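Local coordinates for high affinity transport system protein p37 (Mycoplasma hyorhinis, PDB 3EKI) that binds thiamine diphosphate between its two lobes and probably delivers it, as the extracytoplasmic lipoprotein, to a high-affinity membrane transport system, at residues S45-V50 and E119-I124; I219-N224 and F302-S307; I341-G346 and L379-Y384. One frame throughout, in Å; residues are numbered along the deposited sequence.

Contact 1 of 3, residues S45-V50 and E119-I124; sequences SITFGV and ELDFGI. With CA (calcium ion), chain D.
The rings of F48 and F122 meet obliquely, planes at 55° and centroids 5.1 Å apart. Of F122, CE2 comes over one face of the F48 ring, offset toward its rim; the closest touch is F48 CD1 to F122 CD2, 3.4 Å. F122 CG stands anti to the backbone N (chi1 173°), carrying its ring to F48. The second flat group, the carboxylate of D121, grips a calcium ion with both oxygens, OD1 at 2.3 Å and OD2 at 2.7 Å. D121 OD1 also turns its anti lone pair to T47 N, 2.8 Å away, while OD2 takes a bond from R349. The calcium is further bound by S45 O, two waters, D43 and P118; one water also bonds S45 OG and T47 OG1. D121 N reaches T47 O, and G49 N meets F122 O at 2.9 Å, almost straight at 167°. L120 CD1 lies against the bare backbone of G49, 3.5 Å from its N. Strand 45-51 runs between 97-103, its parallel sheet partner, and strand 122-125, with a single bridge at F48 and F122. F76 packs edge-to-face with F48, F348 meets F122, and helices 106-115 and 354-369 cover L120 and I46.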
# COMPACT_ATOMS: atom_id res chain seq x y z
N SER A 45 4.66 -21.70 19.53
CA SER A 45 3.89 -21.76 18.30
C SER A 45 3.59 -20.33 17.87
O SER A 45 2.95 -19.59 18.63
CB SER A 45 2.59 -22.55 18.49
OG SER A 45 1.71 -22.41 17.39
N ILE A 46 4.06 -19.91 16.70
CA ILE A 46 3.77 -18.56 16.24
C ILE A 46 2.91 -18.69 14.99
O ILE A 46 3.29 -19.41 14.08
CB ILE A 46 5.08 -17.79 16.02
CG1 ILE A 46 5.84 -17.46 17.31
CG2 ILE A 46 4.85 -16.53 15.20
CD1 ILE A 46 5.19 -16.33 18.08
N THR A 47 1.78 -18.00 15.01
CA THR A 47 0.85 -17.97 13.89
C THR A 47 0.76 -16.57 13.30
O THR A 47 0.39 -15.64 14.03
CB THR A 47 -0.54 -18.44 14.34
OG1 THR A 47 -0.46 -19.79 14.82
CG2 THR A 47 -1.51 -18.45 13.17
N PHE A 48 1.07 -16.41 12.03
CA PHE A 48 0.88 -15.18 11.27
C PHE A 48 -0.49 -15.12 10.61
O PHE A 48 -0.95 -16.07 9.96
CB PHE A 48 1.96 -15.09 10.19
CG PHE A 48 3.40 -15.04 10.68
CD1 PHE A 48 3.76 -14.60 11.94
CD2 PHE A 48 4.42 -15.46 9.83
CE1 PHE A 48 5.09 -14.58 12.32
CE2 PHE A 48 5.75 -15.43 10.20
CZ PHE A 48 6.08 -14.97 11.45
N GLY A 49 -1.18 -14.00 10.71
CA GLY A 49 -2.42 -13.79 9.99
C GLY A 49 -2.06 -13.39 8.57
O GLY A 49 -1.15 -12.57 8.39
N VAL A 50 -2.73 -14.00 7.60
CA VAL A 50 -2.57 -13.64 6.20
C VAL A 50 -3.96 -13.58 5.55
O VAL A 50 -4.88 -14.25 5.99
CB VAL A 50 -1.69 -14.57 5.36
CG1 VAL A 50 -0.30 -14.70 5.97
CG2 VAL A 50 -2.36 -15.93 5.19
N GLU A 119 -3.56 -17.90 19.63
CA GLU A 119 -3.90 -18.47 18.34
C GLU A 119 -3.55 -17.53 17.18
O GLU A 119 -3.48 -18.01 16.05
CB GLU A 119 -5.39 -18.83 18.23
CG GLU A 119 -6.30 -17.74 17.74
CD GLU A 119 -7.69 -17.83 18.34
OE1 GLU A 119 -8.17 -18.98 18.54
OE2 GLU A 119 -8.27 -16.76 18.61
N LEU A 120 -3.31 -16.25 17.47
CA LEU A 120 -2.92 -15.29 16.44
C LEU A 120 -1.91 -14.32 17.05
O LEU A 120 -2.22 -13.51 17.92
CB LEU A 120 -4.10 -14.51 15.87
CG LEU A 120 -3.72 -13.39 14.89
CD1 LEU A 120 -3.10 -13.97 13.64
CD2 LEU A 120 -4.96 -12.57 14.58
N ASP A 121 -0.67 -14.43 16.60
CA ASP A 121 0.45 -13.73 17.24
C ASP A 121 0.96 -12.50 16.49
O ASP A 121 1.55 -11.61 17.12
CB ASP A 121 1.60 -14.73 17.40
CG ASP A 121 1.19 -16.00 18.14
OD1 ASP A 121 1.10 -17.08 17.53
OD2 ASP A 121 0.86 -15.89 19.34
N PHE A 122 0.79 -12.46 15.18
CA PHE A 122 1.41 -11.40 14.40
C PHE A 122 0.69 -11.23 13.08
O PHE A 122 0.13 -12.16 12.51
CB PHE A 122 2.87 -11.75 14.16
CG PHE A 122 3.72 -10.90 13.26
CD1 PHE A 122 4.46 -9.85 13.77
CD2 PHE A 122 3.77 -11.18 11.90
CE1 PHE A 122 5.24 -9.07 12.93
CE2 PHE A 122 4.54 -10.40 11.04
CZ PHE A 122 5.28 -9.37 11.60
N GLY A 123 0.76 -10.00 12.58
CA GLY A 123 0.38 -9.81 11.17
C GLY A 123 0.92 -8.50 10.64
O GLY A 123 1.51 -7.71 11.38
N ILE A 124 0.77 -8.26 9.34
CA ILE A 124 1.31 -7.05 8.71
C ILE A 124 0.15 -6.21 8.16
O ILE A 124 -0.68 -6.79 7.46
CB ILE A 124 2.32 -7.43 7.62
CG1 ILE A 124 3.47 -8.27 8.19
CG2 ILE A 124 2.81 -6.18 6.92
CD1 ILE A 124 4.41 -8.88 7.17
CA CA D . 0.85 -18.61 19.19
O HOH W 1 0.22 -20.34 17.34
O HOH W 2 -0.61 -10.16 7.76
O HOH W 3 0.41 -20.71 20.54

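Contact 2 of 3, residues I219-N224 and F302-S307; sequences IWIKGN and FHIAFS
I219 and I304 lie side by side and point the same way, their CG2 methyls 3.7 Å apart. F306 flanks I219 in the same manner, its CD1 against I219 CG1 at 4.1 Å, so the I219 side chain fills the hollow between the methyl and the ring. I221 approaches this row obliquely and adds only CG2, 4.2 Å from I304 CG1; with CG1 set between its backbone N and carbonyl carbon (chi1 62°), the longer branch leads away from the partner strand.

The other face is shaped by W220. The A305 methyl lies 4.4 Å from W220 CB, and the indole extends away from it. The ring stands across the strand direction, its NE1 edge turned to S307, where W220 NE1 donates to S307 OG at 2.9 Å, the hydroxyl lying near the ring plane. Backbone bonds join W220 and A305 in both directions, that from W220 N being nearly straight at 175°.

Toward the loop end, K222 bends at chi2 and chi3 and curls back so that NZ meets F302 O at 2.8 Å, almost in line with the carbonyl; L296 and L299 offer NZ two more carbonyls. The edge of H303 fits against the K222 backbone, CD2 3.2 Å from K222 O, and its ND1 bonds to F246 O.

The two strands are antiparallel neighbours inside a five-stranded mixed sheet, with 331-337 beyond 217-223 and 248-250 beyond 304-308. Helix 256-269 packs on I219 and F306, helix 225-236 on I221 and H303, and F182 meets the W220 ring.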
# COMPACT_ATOMS: atom_id res chain seq x y z
N ILE A 219 -3.85 10.92 -8.02
CA ILE A 219 -5.11 11.32 -8.61
C ILE A 219 -4.99 11.23 -10.14
O ILE A 219 -4.08 11.86 -10.66
CB ILE A 219 -5.51 12.75 -8.21
CG1 ILE A 219 -5.63 12.91 -6.69
CG2 ILE A 219 -6.78 13.21 -8.91
CD1 ILE A 219 -5.91 14.28 -6.15
N TRP A 220 -5.90 10.49 -10.72
CA TRP A 220 -6.06 10.32 -12.15
C TRP A 220 -7.18 11.23 -12.66
O TRP A 220 -8.14 11.48 -11.96
CB TRP A 220 -6.47 8.91 -12.50
CG TRP A 220 -5.54 7.80 -12.19
CD1 TRP A 220 -5.50 7.06 -11.03
CD2 TRP A 220 -4.50 7.28 -13.02
NE1 TRP A 220 -4.51 6.12 -11.10
CE2 TRP A 220 -3.88 6.23 -12.31
CE3 TRP A 220 -4.04 7.60 -14.30
CZ2 TRP A 220 -2.82 5.49 -12.82
CZ3 TRP A 220 -2.98 6.85 -14.79
CH2 TRP A 220 -2.38 5.82 -14.07
N ILE A 221 -7.03 11.64 -13.93
CA ILE A 221 -8.07 12.29 -14.70
C ILE A 221 -8.23 11.58 -16.04
O ILE A 221 -7.29 10.97 -16.53
CB ILE A 221 -7.80 13.79 -14.86
CG1 ILE A 221 -6.52 14.12 -15.60
CG2 ILE A 221 -7.81 14.44 -13.45
CD1 ILE A 221 -6.36 15.60 -15.92
N LYS A 222 -9.47 11.66 -16.54
CA LYS A 222 -9.79 10.96 -17.79
C LYS A 222 -10.74 11.80 -18.62
O LYS A 222 -11.65 12.38 -18.03
CB LYS A 222 -10.42 9.61 -17.52
CG LYS A 222 -10.94 8.88 -18.73
CD LYS A 222 -12.33 8.36 -18.70
CE LYS A 222 -13.38 9.04 -17.87
NZ LYS A 222 -14.70 8.41 -17.98
N GLY A 223 -10.55 11.84 -19.93
CA GLY A 223 -11.56 12.43 -20.78
C GLY A 223 -11.06 12.53 -22.21
O GLY A 223 -9.92 12.15 -22.46
N ASN A 224 -11.91 13.09 -23.07
CA ASN A 224 -11.40 13.59 -24.34
C ASN A 224 -10.60 14.86 -24.13
O ASN A 224 -10.47 15.38 -23.01
CB ASN A 224 -12.58 13.80 -25.28
CG ASN A 224 -13.56 14.84 -24.82
OD1 ASN A 224 -13.29 15.72 -24.01
ND2 ASN A 224 -14.77 14.78 -25.37
N PHE A 302 -17.92 9.99 -14.63
CA PHE A 302 -16.80 10.12 -13.74
C PHE A 302 -15.50 10.36 -14.52
O PHE A 302 -15.23 9.65 -15.50
CB PHE A 302 -16.68 8.87 -12.82
CG PHE A 302 -17.89 8.91 -11.87
CD1 PHE A 302 -17.79 9.55 -10.66
CD2 PHE A 302 -19.07 8.34 -12.27
CE1 PHE A 302 -18.89 9.64 -9.84
CE2 PHE A 302 -20.20 8.42 -11.47
CZ PHE A 302 -20.08 9.11 -10.28
N HIS A 303 -14.71 11.33 -14.06
CA HIS A 303 -13.47 11.70 -14.74
C HIS A 303 -12.26 11.87 -13.84
O HIS A 303 -11.18 12.20 -14.34
CB HIS A 303 -13.66 13.02 -15.52
CG HIS A 303 -14.79 12.92 -16.50
ND1 HIS A 303 -16.10 13.14 -16.15
CD2 HIS A 303 -14.81 12.62 -17.83
CE1 HIS A 303 -16.89 12.99 -17.22
NE2 HIS A 303 -16.12 12.67 -18.25
N ILE A 304 -12.42 11.64 -12.53
CA ILE A 304 -11.32 11.72 -11.58
C ILE A 304 -11.28 10.43 -10.77
O ILE A 304 -12.38 9.93 -10.49
CB ILE A 304 -11.50 12.96 -10.71
CG1 ILE A 304 -11.53 14.26 -11.54
CG2 ILE A 304 -10.46 13.04 -9.60
CD1 ILE A 304 -12.31 15.36 -10.86
N ALA A 305 -10.11 9.91 -10.45
CA ALA A 305 -10.06 8.72 -9.62
C ALA A 305 -8.84 8.71 -8.71
O ALA A 305 -7.77 9.21 -9.05
CB ALA A 305 -10.08 7.44 -10.44
N PHE A 306 -9.03 8.11 -7.52
CA PHE A 306 -7.93 7.93 -6.59
C PHE A 306 -7.37 6.51 -6.68
O PHE A 306 -8.18 5.59 -6.84
CB PHE A 306 -8.42 8.16 -5.17
CG PHE A 306 -9.05 9.50 -4.86
CD1 PHE A 306 -8.84 10.60 -5.70
CD2 PHE A 306 -9.81 9.66 -3.71
CE1 PHE A 306 -9.42 11.81 -5.38
CE2 PHE A 306 -10.40 10.86 -3.42
CZ PHE A 306 -10.18 11.95 -4.24
N SER A 307 -6.05 6.40 -6.56
CA SER A 307 -5.47 5.06 -6.43
C SER A 307 -4.13 5.13 -5.75
O SER A 307 -3.56 6.20 -5.51
CB SER A 307 -5.30 4.39 -7.79
OG SER A 307 -4.15 4.92 -8.43

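Contact 3 of 3, residues I341-G346 and L379-Y384; sequences IPYDVG and LGYNGY. With TPP (thiamine diphosphate), chain B.
One hydrogen bond spans the contact: Y381 OH donates to D344 OD2 at 2.6 Å. The hydroxyl arrives on the anti side of that oxygen, 30° out of the carboxylate plane, and the carboxylate is turned 58° from the tyrosine ring. D344 CG lies beside its backbone N (chi1 -72°), which sets the carboxylate between Y381 OH and the ligand. The other oxygen, D344 OD1, is 3.1 Å from C7 of thiamine diphosphate.

Van der Waals contact joins the two tyrosines. They cross obliquely and meet through their edges, Y343 CE1 lying 3.7 Å from Y381 CD1, each atom near the plane of the other ring. Y343 CE1 also sits 3.4 Å from G380 O, a carbonyl that T149 OG1 holds by a hydrogen bond. G380 has a backbone shape suited to glycine, and its lack of a side chain makes room for the Y343 hydroxyl.

Against the ligand, Y343 presents a ring face to the thiazolium end, with CZ 3.6 Å from TPP C5 and OH 3.3 Å from TPP N3. L379 O comes closer still, 3.0 Å from TPP C2. The negative carboxylate and the carbonyl oxygen would probably both favour the positively charged thiazolium ring. Two loops, each leading into a strand of the same sheet, thereby form one wall of the thiamine diphosphate pocket, the ligand cleft of a periplasmic-binding-protein fold.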
# COMPACT_ATOMS: atom_id res chain seq x y z
N ILE A 341 3.57 8.12 2.92
CA ILE A 341 3.42 7.52 4.27
C ILE A 341 4.13 6.17 4.30
O ILE A 341 4.48 5.63 3.25
CB ILE A 341 1.95 7.35 4.66
CG1 ILE A 341 1.16 6.39 3.79
CG2 ILE A 341 1.29 8.73 4.73
CD1 ILE A 341 -0.25 6.09 4.28
N PRO A 342 4.41 5.59 5.45
CA PRO A 342 5.20 4.35 5.45
C PRO A 342 4.51 3.15 4.84
O PRO A 342 3.29 3.06 4.83
CB PRO A 342 5.39 4.08 6.96
CG PRO A 342 5.27 5.45 7.57
CD PRO A 342 4.08 6.06 6.81
N TYR A 343 5.32 2.22 4.32
CA TYR A 343 4.77 0.96 3.85
C TYR A 343 4.26 0.17 5.06
O TYR A 343 4.25 0.68 6.18
CB TYR A 343 5.80 0.16 3.04
CG TYR A 343 5.25 -0.43 1.77
CD1 TYR A 343 5.20 -1.78 1.51
CD2 TYR A 343 4.74 0.40 0.76
CE1 TYR A 343 4.69 -2.30 0.33
CE2 TYR A 343 4.24 -0.10 -0.41
CZ TYR A 343 4.21 -1.45 -0.64
OH TYR A 343 3.69 -1.95 -1.83
N ASP A 344 3.83 -1.07 4.85
CA ASP A 344 3.10 -1.81 5.87
C ASP A 344 3.99 -2.14 7.08
O ASP A 344 5.21 -2.23 6.97
CB ASP A 344 2.51 -3.06 5.26
CG ASP A 344 1.34 -2.85 4.33
OD1 ASP A 344 1.12 -1.67 3.94
OD2 ASP A 344 0.66 -3.85 3.99
N VAL A 345 3.31 -2.29 8.19
CA VAL A 345 3.95 -2.52 9.49
C VAL A 345 3.51 -3.84 10.09
O VAL A 345 2.34 -4.20 10.13
CB VAL A 345 3.60 -1.37 10.45
CG1 VAL A 345 4.05 -1.68 11.86
CG2 VAL A 345 4.22 -0.07 9.94
N GLY A 346 4.48 -4.59 10.58
CA GLY A 346 4.23 -5.84 11.29
C GLY A 346 4.05 -5.56 12.78
O GLY A 346 4.84 -4.86 13.41
N LEU A 379 3.46 -9.28 -2.17
CA LEU A 379 2.68 -8.21 -1.58
C LEU A 379 3.36 -6.86 -1.75
O LEU A 379 2.85 -5.83 -1.31
CB LEU A 379 2.46 -8.50 -0.08
CG LEU A 379 1.32 -9.44 0.28
CD1 LEU A 379 1.52 -10.83 -0.28
CD2 LEU A 379 1.16 -9.48 1.79
N GLY A 380 4.54 -6.82 -2.35
CA GLY A 380 5.27 -5.58 -2.45
C GLY A 380 6.32 -5.39 -1.38
O GLY A 380 6.95 -4.35 -1.25
N TYR A 381 6.53 -6.41 -0.53
CA TYR A 381 7.50 -6.28 0.55
C TYR A 381 8.85 -6.83 0.08
O TYR A 381 9.05 -8.04 0.08
CB TYR A 381 7.06 -7.01 1.83
CG TYR A 381 5.66 -6.76 2.30
CD1 TYR A 381 5.01 -5.55 2.08
CD2 TYR A 381 4.94 -7.75 2.97
CE1 TYR A 381 3.71 -5.33 2.51
CE2 TYR A 381 3.65 -7.51 3.40
CZ TYR A 381 3.02 -6.31 3.17
OH TYR A 381 1.73 -6.14 3.62
N ASN A 382 9.72 -5.93 -0.32
CA ASN A 382 11.02 -6.25 -0.88
C ASN A 382 12.14 -6.06 0.12
O ASN A 382 13.31 -6.28 -0.19
CB ASN A 382 11.28 -5.41 -2.14
CG ASN A 382 10.21 -5.66 -3.17
OD1 ASN A 382 9.47 -4.73 -3.53
ND2 ASN A 382 10.14 -6.89 -3.65
N GLY A 383 11.83 -5.65 1.33
CA GLY A 383 12.82 -5.45 2.37
C GLY A 383 12.08 -5.23 3.68
O GLY A 383 10.87 -5.04 3.77
N TYR A 384 12.84 -5.28 4.76
CA TYR A 384 12.35 -5.11 6.12
C TYR A 384 13.34 -4.37 7.00
O TYR A 384 14.56 -4.50 6.79
CB TYR A 384 12.07 -6.48 6.75
CG TYR A 384 11.11 -7.36 6.01
CD1 TYR A 384 11.61 -8.37 5.19
CD2 TYR A 384 9.73 -7.22 6.07
CE1 TYR A 384 10.75 -9.20 4.50
CE2 TYR A 384 8.87 -8.04 5.37
CZ TYR A 384 9.38 -9.03 4.58
OH TYR A 384 8.53 -9.85 3.88
N1' TPP B . 3.05 -4.49 -5.13
C2' TPP B . 2.56 -5.73 -5.34
CM2 TPP B . 3.44 -6.77 -6.04
N3' TPP B . 1.32 -6.06 -4.92
C4' TPP B . 0.60 -5.16 -4.20
N4' TPP B . -0.59 -5.53 -3.72
C5' TPP B . 1.07 -3.85 -4.02
C6' TPP B . 2.33 -3.55 -4.52
C7' TPP B . 0.30 -2.72 -3.31
N3 TPP B . 0.51 -2.63 -1.85
C2 TPP B . 0.78 -3.66 -1.04
S1 TPP B . 0.97 -3.07 0.59
C5 TPP B . 0.65 -1.42 0.12
C4 TPP B . 0.32 -1.43 -1.22
CM4 TPP B . 0.19 -0.12 -2.03
C6 TPP B . 0.57 -0.24 1.09
C7 TPP B . -0.75 -0.28 1.87
O7 TPP B . -1.84 -0.10 0.95
PA TPP B . -3.34 -0.57 1.21
O1A TPP B . -4.07 -0.50 -0.08
O2A TPP B . -3.36 -1.91 1.88
O3A TPP B . -3.95 0.39 2.30
PB TPP B . -4.68 1.80 2.04
O1B TPP B . -3.71 2.77 1.42
O2B TPP B . -5.13 2.25 3.48
O3B TPP B . -6.00 1.57 1.18

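In the fold
From the N terminus, the first strand, 45-51, is met again at 119-124, where contact 1 closes a loop of 68 residues, just over half of them helical, beside a calcium site. The chain then passes to the far side, and contact 2 closes a 77-residue excursion within the mixed sheet, 38 Å from contact 1 between centres. Contact 3 comes last, bringing 379-384 back to 341-346 near the chain's centre. The three loops follow in series; none nests in or crosses another. Contacts 1 and 3 touch, with I124 CG2 packing on Y381 and D344, and share the sheet containing 122-125 and 345-349. Contact 2 stays apart, about 10 Å from contact 3 at the nearest atoms.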